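Local coordinates for protein purine nucleosidase, (IunH-1) (PDB 3T8J) that belongs to the nucleosidase family of enzymes, built round a largely parallel sheet, and carries a bound sodium ion, at residues A[4-9]-A[29-34]; A[118-123]-A[142-147]; A[255-260]-A[275-280]. One frame throughout, in Å; residues are numbered along the deposited sequence.

Contact 1: A[4-9]-A[29-34]; sequences FIIDCD and VAVTIV. With NA (sodium ion), chain B.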
loop_
_atom_site.group_PDB
_atom_site.type_symbol
_atom_site.label_atom_id
_atom_site.label_comp_id
_atom_site.label_asym_id
_atom_site.label_seq_id
_atom_site.Cartn_x
_atom_site.Cartn_y
_atom_site.Cartn_z
ATOM N N PHE A 4 29.393 -19.417 -17.201
ATOM C CA PHE A 4 28.020 -18.984 -16.947
ATOM C C PHE A 4 27.177 -20.032 -16.218
ATOM O O PHE A 4 27.249 -21.240 -16.506
ATOM C CB PHE A 4 27.278 -18.742 -18.275
ATOM C CG PHE A 4 27.454 -17.363 -18.855
ATOM C CD1 PHE A 4 28.664 -16.960 -19.388
ATOM C CD2 PHE A 4 26.394 -16.464 -18.909
ATOM C CE1 PHE A 4 28.816 -15.667 -19.932
ATOM C CE2 PHE A 4 26.535 -15.202 -19.463
ATOM C CZ PHE A 4 27.750 -14.810 -19.988
ATOM N N ILE A 5 26.304 -19.553 -15.342
ATOM C CA ILE A 5 25.085 -20.286 -14.951
ATOM C C ILE A 5 23.936 -19.679 -15.730
ATOM O O ILE A 5 23.825 -18.454 -15.845
ATOM C CB ILE A 5 24.781 -20.131 -13.456
ATOM C CG1 ILE A 5 25.846 -20.804 -12.626
ATOM C CG2 ILE A 5 23.362 -20.648 -13.119
ATOM C CD1 ILE A 5 25.665 -20.617 -11.091
ATOM N N ILE A 6 23.051 -20.540 -16.271
ATOM C CA ILE A 6 21.823 -20.055 -16.892
ATOM C C ILE A 6 20.646 -20.512 -16.037
ATOM O O ILE A 6 20.534 -21.683 -15.712
ATOM C CB ILE A 6 21.697 -20.507 -18.396
ATOM C CG1 ILE A 6 20.451 -19.903 -19.059
ATOM C CG2 ILE A 6 21.733 -22.011 -18.562
ATOM C CD1 ILE A 6 20.394 -20.174 -20.584
ATOM N N ASP A 7 19.791 -19.560 -15.663
ATOM C CA ASP A 7 18.643 -19.784 -14.776
ATOM C C ASP A 7 17.368 -19.681 -15.602
ATOM O O ASP A 7 17.083 -18.638 -16.189
ATOM C CB ASP A 7 18.680 -18.764 -13.627
ATOM C CG ASP A 7 17.642 -19.049 -12.534
ATOM O OD1 ASP A 7 17.754 -20.045 -11.771
ATOM O OD2 ASP A 7 16.658 -18.261 -12.433
ATOM N N CYS A 8 16.630 -20.796 -15.638
ATOM C CA CYS A 8 15.551 -21.056 -16.608
ATOM C C CYS A 8 14.208 -21.451 -15.967
ATOM O O CYS A 8 14.140 -22.393 -15.167
ATOM C CB CYS A 8 15.956 -22.227 -17.518
ATOM S SG CYS A 8 17.401 -21.926 -18.509
ATOM N N ASP A 9 13.128 -20.766 -16.382
ATOM C CA ASP A 9 11.741 -21.247 -16.228
ATOM C C ASP A 9 11.359 -21.850 -17.577
ATOM O O ASP A 9 10.634 -21.270 -18.364
ATOM C CB ASP A 9 10.745 -20.164 -15.739
ATOM C CG ASP A 9 10.662 -18.902 -16.626
ATOM O OD1 ASP A 9 9.584 -18.258 -16.635
ATOM O OD2 ASP A 9 11.663 -18.478 -17.265
ATOM N N VAL A 29 28.354 -23.819 -16.827
ATOM C CA VAL A 29 28.705 -24.715 -15.725
ATOM C C VAL A 29 27.500 -25.374 -15.007
ATOM O O VAL A 29 27.661 -26.394 -14.320
ATOM C CB VAL A 29 29.592 -24.007 -14.686
ATOM C CG1 VAL A 29 30.864 -23.437 -15.369
ATOM C CG2 VAL A 29 28.837 -22.898 -13.947
ATOM N N ALA A 30 26.312 -24.799 -15.172
ATOM C CA ALA A 30 25.088 -25.357 -14.586
ATOM C C ALA A 30 23.892 -24.688 -15.201
ATOM O O ALA A 30 23.945 -23.545 -15.645
ATOM C CB ALA A 30 25.045 -25.151 -13.068
ATOM N N VAL A 31 22.780 -25.419 -15.225
ATOM C CA VAL A 31 21.462 -24.888 -15.491
ATOM C C VAL A 31 20.650 -24.990 -14.196
ATOM O O VAL A 31 20.661 -26.016 -13.545
ATOM C CB VAL A 31 20.745 -25.689 -16.591
ATOM C CG1 VAL A 31 19.320 -25.107 -16.834
ATOM C CG2 VAL A 31 21.538 -25.743 -17.874
ATOM N N THR A 32 20.037 -23.886 -13.780
ATOM C CA THR A 32 19.225 -23.824 -12.551
ATOM C C THR A 32 17.769 -23.588 -12.986
ATOM O O THR A 32 17.540 -22.908 -13.999
ATOM C CB THR A 32 19.752 -22.735 -11.568
ATOM O OG1 THR A 32 19.859 -21.473 -12.233
ATOM C CG2 THR A 32 21.132 -23.172 -10.984
ATOM N N ILE A 33 16.808 -24.214 -12.294
ATOM C CA ILE A 33 15.388 -24.136 -12.680
ATOM C C ILE A 33 14.585 -23.389 -11.638
ATOM O O ILE A 33 14.732 -23.647 -10.440
ATOM C CB ILE A 33 14.778 -25.553 -12.863
ATOM C CG1 ILE A 33 15.667 -26.434 -13.757
ATOM C CG2 ILE A 33 13.344 -25.461 -13.465
ATOM C CD1 ILE A 33 15.782 -25.941 -15.200
ATOM N N VAL A 34 13.697 -22.513 -12.109
ATOM C CA VAL A 34 12.872 -21.667 -11.244
ATOM C C VAL A 34 11.412 -21.683 -11.732
ATOM O O VAL A 34 11.171 -21.862 -12.933
ATOM C CB VAL A 34 13.450 -20.225 -11.181
ATOM C CG1 VAL A 34 13.300 -19.503 -12.529
ATOM C CG2 VAL A 34 12.809 -19.393 -10.028
HETATM NA NA NA B . 13.360 -17.705 -18.580
HETATM O O HOH W 1 11.857 -17.432 -20.372
#

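Contact 2: A[118-123]-A[142-147]; sequences FLAISP and KKVWVM. With NA (sodium ion), chain B.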
loop_
_atom_site.group_PDB
_atom_site.type_symbol
_atom_site.label_atom_id
_atom_site.label_comp_id
_atom_site.label_asym_id
_atom_site.label_seq_id
_atom_site.Cartn_x
_atom_site.Cartn_y
_atom_site.Cartn_z
ATOM N N PHE A 118 26.080 -14.750 -14.396
ATOM C CA PHE A 118 24.743 -15.317 -14.143
ATOM C C PHE A 118 23.756 -14.776 -15.165
ATOM O O PHE A 118 23.502 -13.576 -15.218
ATOM C CB PHE A 118 24.286 -14.971 -12.709
ATOM C CG PHE A 118 23.123 -15.760 -12.217
ATOM C CD1 PHE A 118 23.315 -16.889 -11.429
ATOM C CD2 PHE A 118 21.827 -15.356 -12.495
ATOM C CE1 PHE A 118 22.222 -17.636 -10.974
ATOM C CE2 PHE A 118 20.721 -16.103 -12.039
ATOM C CZ PHE A 118 20.940 -17.239 -11.253
ATOM N N LEU A 119 23.186 -15.674 -15.984
ATOM C CA LEU A 119 22.223 -15.279 -17.008
ATOM C C LEU A 119 20.818 -15.503 -16.432
ATOM O O LEU A 119 20.301 -16.631 -16.398
ATOM C CB LEU A 119 22.490 -16.061 -18.294
ATOM C CG LEU A 119 21.581 -15.770 -19.478
ATOM C CD1 LEU A 119 21.590 -14.297 -19.897
ATOM C CD2 LEU A 119 21.956 -16.666 -20.673
ATOM N N ALA A 120 20.264 -14.402 -15.912
ATOM C CA ALA A 120 18.988 -14.355 -15.213
ATOM C C ALA A 120 17.895 -14.007 -16.210
ATOM O O ALA A 120 17.450 -12.852 -16.301
ATOM C CB ALA A 120 19.043 -13.304 -14.076
ATOM N N ILE A 121 17.440 -15.031 -16.935
ATOM C CA ILE A 121 16.389 -14.872 -17.961
ATOM C C ILE A 121 15.007 -15.319 -17.479
ATOM O O ILE A 121 14.122 -15.581 -18.283
ATOM C CB ILE A 121 16.775 -15.565 -19.297
ATOM C CG1 ILE A 121 17.241 -17.011 -19.097
ATOM C CG2 ILE A 121 17.890 -14.761 -19.998
ATOM C CD1 ILE A 121 17.292 -17.856 -20.404
ATOM N N SER A 122 14.840 -15.402 -16.170
ATOM C CA SER A 122 13.657 -15.955 -15.513
ATOM C C SER A 122 13.351 -15.204 -14.221
ATOM O O SER A 122 14.144 -14.324 -13.795
ATOM C CB SER A 122 13.931 -17.440 -15.213
ATOM O OG SER A 122 14.433 -18.107 -16.386
ATOM N N PRO A 123 12.262 -15.547 -13.523
ATOM C CA PRO A 123 12.059 -14.976 -12.180
ATOM C C PRO A 123 13.298 -15.175 -11.269
ATOM O O PRO A 123 14.024 -16.147 -11.414
ATOM C CB PRO A 123 10.815 -15.704 -11.674
ATOM C CG PRO A 123 10.065 -16.052 -12.929
ATOM C CD PRO A 123 11.152 -16.442 -13.885
ATOM N N LYS A 142 30.781 -12.081 -11.212
ATOM C CA LYS A 142 31.298 -10.970 -12.005
ATOM C C LYS A 142 30.198 -10.082 -12.587
ATOM O O LYS A 142 30.310 -8.856 -12.639
ATOM C CB LYS A 142 32.174 -11.551 -13.145
ATOM C CG LYS A 142 32.742 -10.547 -14.098
ATOM C CD LYS A 142 33.680 -11.195 -15.096
ATOM C CE LYS A 142 34.260 -10.160 -16.038
ATOM N NZ LYS A 142 35.429 -10.682 -16.770
ATOM N N LYS A 143 29.116 -10.702 -13.053
ATOM C CA LYS A 143 28.119 -10.015 -13.837
ATOM C C LYS A 143 26.788 -10.776 -13.761
ATOM O O LYS A 143 26.802 -11.996 -13.797
ATOM C CB LYS A 143 28.577 -9.947 -15.294
ATOM C CG LYS A 143 27.758 -9.081 -16.179
ATOM C CD LYS A 143 27.952 -7.602 -15.855
ATOM C CE LYS A 143 26.991 -6.797 -16.658
ATOM N NZ LYS A 143 27.295 -5.337 -16.543
ATOM N N VAL A 144 25.693 -10.027 -13.630
ATOM C CA VAL A 144 24.318 -10.569 -13.755
ATOM C C VAL A 144 23.692 -9.908 -14.971
ATOM O O VAL A 144 23.555 -8.675 -15.033
ATOM C CB VAL A 144 23.495 -10.323 -12.493
ATOM C CG1 VAL A 144 22.114 -10.982 -12.613
ATOM C CG2 VAL A 144 24.246 -10.880 -11.272
ATOM N N TRP A 145 23.250 -10.748 -15.917
ATOM C CA TRP A 145 22.555 -10.323 -17.131
ATOM C C TRP A 145 21.071 -10.641 -16.946
ATOM O O TRP A 145 20.710 -11.801 -16.877
ATOM C CB TRP A 145 23.119 -11.076 -18.335
ATOM C CG TRP A 145 24.610 -10.928 -18.561
ATOM C CD1 TRP A 145 25.610 -11.791 -18.164
ATOM C CD2 TRP A 145 25.266 -9.875 -19.281
ATOM N NE1 TRP A 145 26.830 -11.329 -18.595
ATOM C CE2 TRP A 145 26.650 -10.146 -19.266
ATOM C CE3 TRP A 145 24.816 -8.712 -19.919
ATOM C CZ2 TRP A 145 27.566 -9.307 -19.872
ATOM C CZ3 TRP A 145 25.742 -7.881 -20.524
ATOM C CH2 TRP A 145 27.102 -8.179 -20.480
ATOM N N VAL A 146 20.263 -9.611 -16.795
ATOM C CA VAL A 146 18.846 -9.758 -16.429
ATOM C C VAL A 146 17.949 -9.475 -17.626
ATOM O O VAL A 146 18.033 -8.399 -18.233
ATOM C CB VAL A 146 18.468 -8.788 -15.294
ATOM C CG1 VAL A 146 16.950 -8.840 -15.000
ATOM C CG2 VAL A 146 19.243 -9.098 -14.005
ATOM N N MET A 147 17.111 -10.448 -17.984
ATOM C CA MET A 147 15.979 -10.157 -18.869
ATOM C C MET A 147 14.837 -9.829 -17.906
ATOM O O MET A 147 14.406 -10.699 -17.110
ATOM C CB MET A 147 15.585 -11.341 -19.749
ATOM C CG MET A 147 14.580 -10.979 -20.840
ATOM S SD MET A 147 12.892 -10.777 -20.177
ATOM C CE MET A 147 12.395 -9.249 -20.984
HETATM NA NA NA B . 13.360 -17.705 -18.580
HETATM O O HOH W 2 14.585 -11.496 -14.240
HETATM O O HOH W 1 11.857 -17.432 -20.372
#

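Contact 3: A[255-260]-A[275-280]; sequences EKRFVV and DRFDAD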
loop_
_atom_site.group_PDB
_atom_site.type_symbol
_atom_site.label_atom_id
_atom_site.label_comp_id
_atom_site.label_asym_id
_atom_site.label_seq_id
_atom_site.Cartn_x
_atom_site.Cartn_y
_atom_site.Cartn_z
ATOM N N GLU A 255 21.978 3.084 -20.585
ATOM C CA GLU A 255 21.979 4.147 -19.572
ATOM C C GLU A 255 22.089 3.531 -18.193
ATOM O O GLU A 255 21.391 2.571 -17.888
ATOM C CB GLU A 255 20.659 4.930 -19.589
ATOM C CG GLU A 255 20.205 5.435 -20.964
ATOM C CD GLU A 255 21.046 6.567 -21.520
ATOM O OE1 GLU A 255 21.884 7.163 -20.787
ATOM O OE2 GLU A 255 20.866 6.878 -22.724
ATOM N N LYS A 256 22.916 4.089 -17.326
ATOM C CA LYS A 256 22.943 3.645 -15.944
ATOM C C LYS A 256 21.929 4.465 -15.153
ATOM O O LYS A 256 22.021 5.697 -15.086
ATOM C CB LYS A 256 24.344 3.810 -15.355
ATOM C CG LYS A 256 25.348 2.831 -15.941
ATOM C CD LYS A 256 26.695 2.873 -15.204
ATOM C CE LYS A 256 27.634 1.789 -15.710
ATOM N NZ LYS A 256 28.979 1.843 -15.030
ATOM N N ARG A 257 20.968 3.776 -14.540
ATOM C CA ARG A 257 19.857 4.435 -13.863
ATOM C C ARG A 257 19.537 3.769 -12.535
ATOM O O ARG A 257 20.112 2.720 -12.224
ATOM C CB ARG A 257 18.657 4.478 -14.823
ATOM C CG ARG A 257 18.850 5.653 -15.805
ATOM C CD ARG A 257 17.867 5.747 -16.917
ATOM N NE ARG A 257 18.165 6.878 -17.781
ATOM C CZ ARG A 257 17.506 7.177 -18.908
ATOM N NH1 ARG A 257 16.497 6.423 -19.334
ATOM N NH2 ARG A 257 17.852 8.254 -19.601
ATOM N N PHE A 258 18.642 4.376 -11.750
ATOM C CA PHE A 258 18.218 3.835 -10.473
ATOM C C PHE A 258 16.830 3.188 -10.643
ATOM O O PHE A 258 15.854 3.886 -10.984
ATOM C CB PHE A 258 18.183 4.914 -9.374
ATOM C CG PHE A 258 17.653 4.419 -8.053
ATOM C CD1 PHE A 258 18.336 3.460 -7.333
ATOM C CD2 PHE A 258 16.486 4.948 -7.516
ATOM C CE1 PHE A 258 17.852 3.004 -6.121
ATOM C CE2 PHE A 258 16.002 4.500 -6.309
ATOM C CZ PHE A 258 16.675 3.525 -5.617
ATOM N N VAL A 259 16.780 1.873 -10.442
ATOM C CA VAL A 259 15.548 1.065 -10.653
ATOM C C VAL A 259 14.977 0.652 -9.297
ATOM O O VAL A 259 15.692 0.068 -8.471
ATOM C CB VAL A 259 15.848 -0.193 -11.450
ATOM C CG1 VAL A 259 14.533 -1.005 -11.653
ATOM C CG2 VAL A 259 16.493 0.136 -12.813
ATOM N N VAL A 260 13.682 0.953 -9.080
ATOM C CA VAL A 260 12.952 0.522 -7.901
ATOM C C VAL A 260 11.960 -0.562 -8.345
ATOM O O VAL A 260 11.336 -0.376 -9.386
ATOM C CB VAL A 260 12.181 1.650 -7.264
ATOM C CG1 VAL A 260 11.350 1.151 -6.080
ATOM C CG2 VAL A 260 13.180 2.731 -6.744
ATOM N N ASP A 275 14.365 5.920 -12.253
ATOM C CA ASP A 275 14.792 7.304 -12.066
ATOM C C ASP A 275 15.900 7.581 -13.076
ATOM O O ASP A 275 16.956 6.925 -13.045
ATOM C CB ASP A 275 15.245 7.499 -10.616
ATOM C CG ASP A 275 15.486 8.966 -10.242
ATOM O OD1 ASP A 275 15.541 9.823 -11.141
ATOM O OD2 ASP A 275 15.504 9.245 -9.013
ATOM N N ARG A 276 15.659 8.558 -13.951
ATOM C CA ARG A 276 16.582 8.978 -15.005
ATOM C C ARG A 276 17.385 10.220 -14.576
ATOM O O ARG A 276 18.187 10.757 -15.374
ATOM C CB ARG A 276 15.806 9.296 -16.296
ATOM C CG ARG A 276 14.733 8.270 -16.713
ATOM C CD ARG A 276 13.875 8.802 -17.873
ATOM N NE ARG A 276 13.144 9.994 -17.460
ATOM C CZ ARG A 276 12.024 9.996 -16.739
ATOM N NH1 ARG A 276 11.434 8.860 -16.399
ATOM N NH2 ARG A 276 11.514 11.175 -16.367
ATOM N N PHE A 277 17.145 10.705 -13.347
ATOM C CA PHE A 277 17.805 11.900 -12.782
ATOM C C PHE A 277 17.438 13.196 -13.530
ATOM O O PHE A 277 18.198 14.172 -13.500
ATOM C CB PHE A 277 19.344 11.697 -12.724
ATOM C CG PHE A 277 19.767 10.279 -12.353
ATOM C CD1 PHE A 277 19.375 9.709 -11.146
ATOM C CD2 PHE A 277 20.537 9.514 -13.212
ATOM C CE1 PHE A 277 19.765 8.434 -10.782
ATOM C CE2 PHE A 277 20.926 8.217 -12.852
ATOM C CZ PHE A 277 20.538 7.682 -11.635
ATOM N N ASP A 278 16.279 13.206 -14.188
ATOM C CA ASP A 278 15.805 14.338 -15.000
ATOM C C ASP A 278 14.444 14.890 -14.552
ATOM O O ASP A 278 13.811 15.659 -15.274
ATOM C CB ASP A 278 15.714 13.941 -16.485
ATOM C CG ASP A 278 14.634 12.916 -16.769
ATOM O OD1 ASP A 278 13.864 12.539 -15.846
ATOM O OD2 ASP A 278 14.520 12.506 -17.950
ATOM N N ALA A 279 13.961 14.488 -13.387
ATOM C CA ALA A 279 12.680 14.997 -12.899
ATOM C C ALA A 279 12.858 16.045 -11.810
ATOM O O ALA A 279 14.002 16.332 -11.382
ATOM C CB ALA A 279 11.795 13.820 -12.418
ATOM N N ASP A 280 11.749 16.678 -11.412
ATOM C CA ASP A 280 11.781 17.768 -10.400
ATOM C C ASP A 280 12.078 17.233 -9.005
ATOM O O ASP A 280 12.479 17.997 -8.117
ATOM C CB ASP A 280 10.452 18.525 -10.379
ATOM C CG ASP A 280 10.101 19.132 -11.727
ATOM O OD1 ASP A 280 11.033 19.543 -12.477
ATOM O OD2 ASP A 280 8.881 19.272 -12.019
HETATM O O HOH W 3 19.681 9.197 -16.969
#

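Contact 1: A[4-9]-A[29-34]
Buried parallel pairing of neighbouring strands, Ile-6 to Cys-8 against Val-31 to Ile-33, forms this contact in the central sheet. The backbone ladder includes Cys-8 N to Thr-32 O (2.8 Å) and Thr-32 N to Ile-6 O (3.0 Å). Asp-7 and Thr-32, on the same face, add a side-chain bond: OG1 gives its proton to Asp-7 OD1 at 2.6 Å, on the anti lone pair. Thr-32 holds OG1 between its backbone N and carbonyl carbon (chi1 53°), which turns the hydroxyl to the aspartate and CG2 toward Ile-5. Asn-126 ND2 also donates to OD1, so a buried acceptor has two donors. On the other face Ile-6 CG2 and Val-31 CG2 lie side by side, 3.8 Å apart; beta-branched residues suit an extended chain, and here Ile-33 packs on helix 40-53. Past the strand, Val-34 N reaches Cys-8 O at 3.1 Å from above the carbonyl plane. Asp-9 turns its carboxylate away from Val-34: OD2 binds sodium at 2.3 Å, while OD1 accepts from Asn-37 N. Strand 3-8, helix 12-23 and strand 27-33 make a beta-alpha-beta unit, with a metal-binding aspartate just after its first strand, at the C-terminal ends of the parallel strands.

Contact 2: A[118-123]-A[142-147]
Just past the last bridge, Ala-120 with Val-146, segment 118-123 leaves the sheet and gives two successive residues to a sodium ion. Ile-121 offers its backbone oxygen at 2.3 Å from the ion and Ser-122 its OG at 2.5 Å; Asp-9, Asp-14 and a water complete the site. Serine suits this place because its short side chain carries a ligand oxygen close to the backbone, and the same OG is hydrogen-bonded to Asp-7 O, a bond likely to restrain its rotation. Behind the site the strands run parallel, 15° apart. Trp-145 N meets Phe-118 O at 2.9 Å in a nearly straight bond, and Ala-120 N meets Trp-145 O at 2.8 Å with more bend, 143° at the hydrogen. Above one face Leu-119 CG lies opposite the backbone N (chi1 -180°), which brings CD1 to Trp-145 CB at 3.9 Å, the two side chains crossing at a slant. The indole ring lies with its edge toward Phe-118 O, has Lys-143 CG over one face, toward the rim, and sends NE1 to Glu-117 OE1. On the other face the methyl of Ala-120 lies near Val-144 CG1 and in the plane of the Phe-118 ring, at its edge, where a small residue fits between larger ones. Met-147 CB abuts Ile-121 CG2 at 4.1 Å. A water donates to both Ser-122 O and Met-147 O, bridging the two segments where the direct ladder has stopped. A neutral backbone oxygen and a hydroxyl thus supplement the two carboxylates, an all-oxygen setting suited to a hard cation, whose charge would probably polarise the Ile-121 carbonyl and the Ser-122 hydroxyl.

Contact 3: A[255-260]-A[275-280]
Arg-257 crosses Arg-276 at a slant. Its CB lies 3.5 Å from Asp-275 O and CG stays beside that same oxygen; CD passes Arg-276 CA and CG. At NE the chain faces Arg-276 CB and donates to a water at 2.9 Å, which donates to Arg-276 O. CZ and NH1 finish against Arg-276 CG, 3.7 Å from NH1, which lies over one face of the Arg-257 guanidinium, toward its rim; Glu-255 CG lies over the centre of the opposite face. An extended chain from CG to NE (chi2 173°) lets Arg-257 span this length, and NH1 has a weak bond to Tyr-293 OH. The two guanidinium planes stand 85° apart; that of Arg-276 is turned away to Asp-278, its NE giving a bond of 2.9 Å to OD2 in a salt bridge, and its NH1 is hydrogen-bonded to Pro-159 O of the second subunit. Phe-277 swings its ring back across the strand, a flat aromatic ring being long enough to reach the neighbouring segment: CE1 touches Phe-258 CB at 4.1 Å and the ring edge faces Lys-256 O. Asp-275 N donates to Phe-258 O at 2.8 Å, matched by a weak return bond from Phe-258 N to Asp-275 O. Asp-275 OD1 accepts from Phe-277 N at 2.9 Å, while its OD2 is held by Ser-282 and Trp-283. This is an antiparallel hydrogen-bonded pair at the end of the outermost strand of this chain's sheet, where the same aspartate begins an Asx turn leading into a subunit interface.

In the fold
Contacts 1 and 2 belong to the buried core, their centres 9 Å apart, and meet where strands 3-8 and 116-120 lie next to each other in the sheet; both bind one sodium ion and share its water. Contact 3 reaches the same sheet through its antiparallel end, about 17 Å from contact 1 between nearest atoms and on the other side of the chain's centre. The two core contacts pair parallel strands with mostly apolar side chains, apart from the Asp-7 and Thr-32 bond, and supply sodium ligands just past the strand ends. At 255-260 with 275-280, more open and beside a second subunit, arginines, aspartates and water take over from apolar packing.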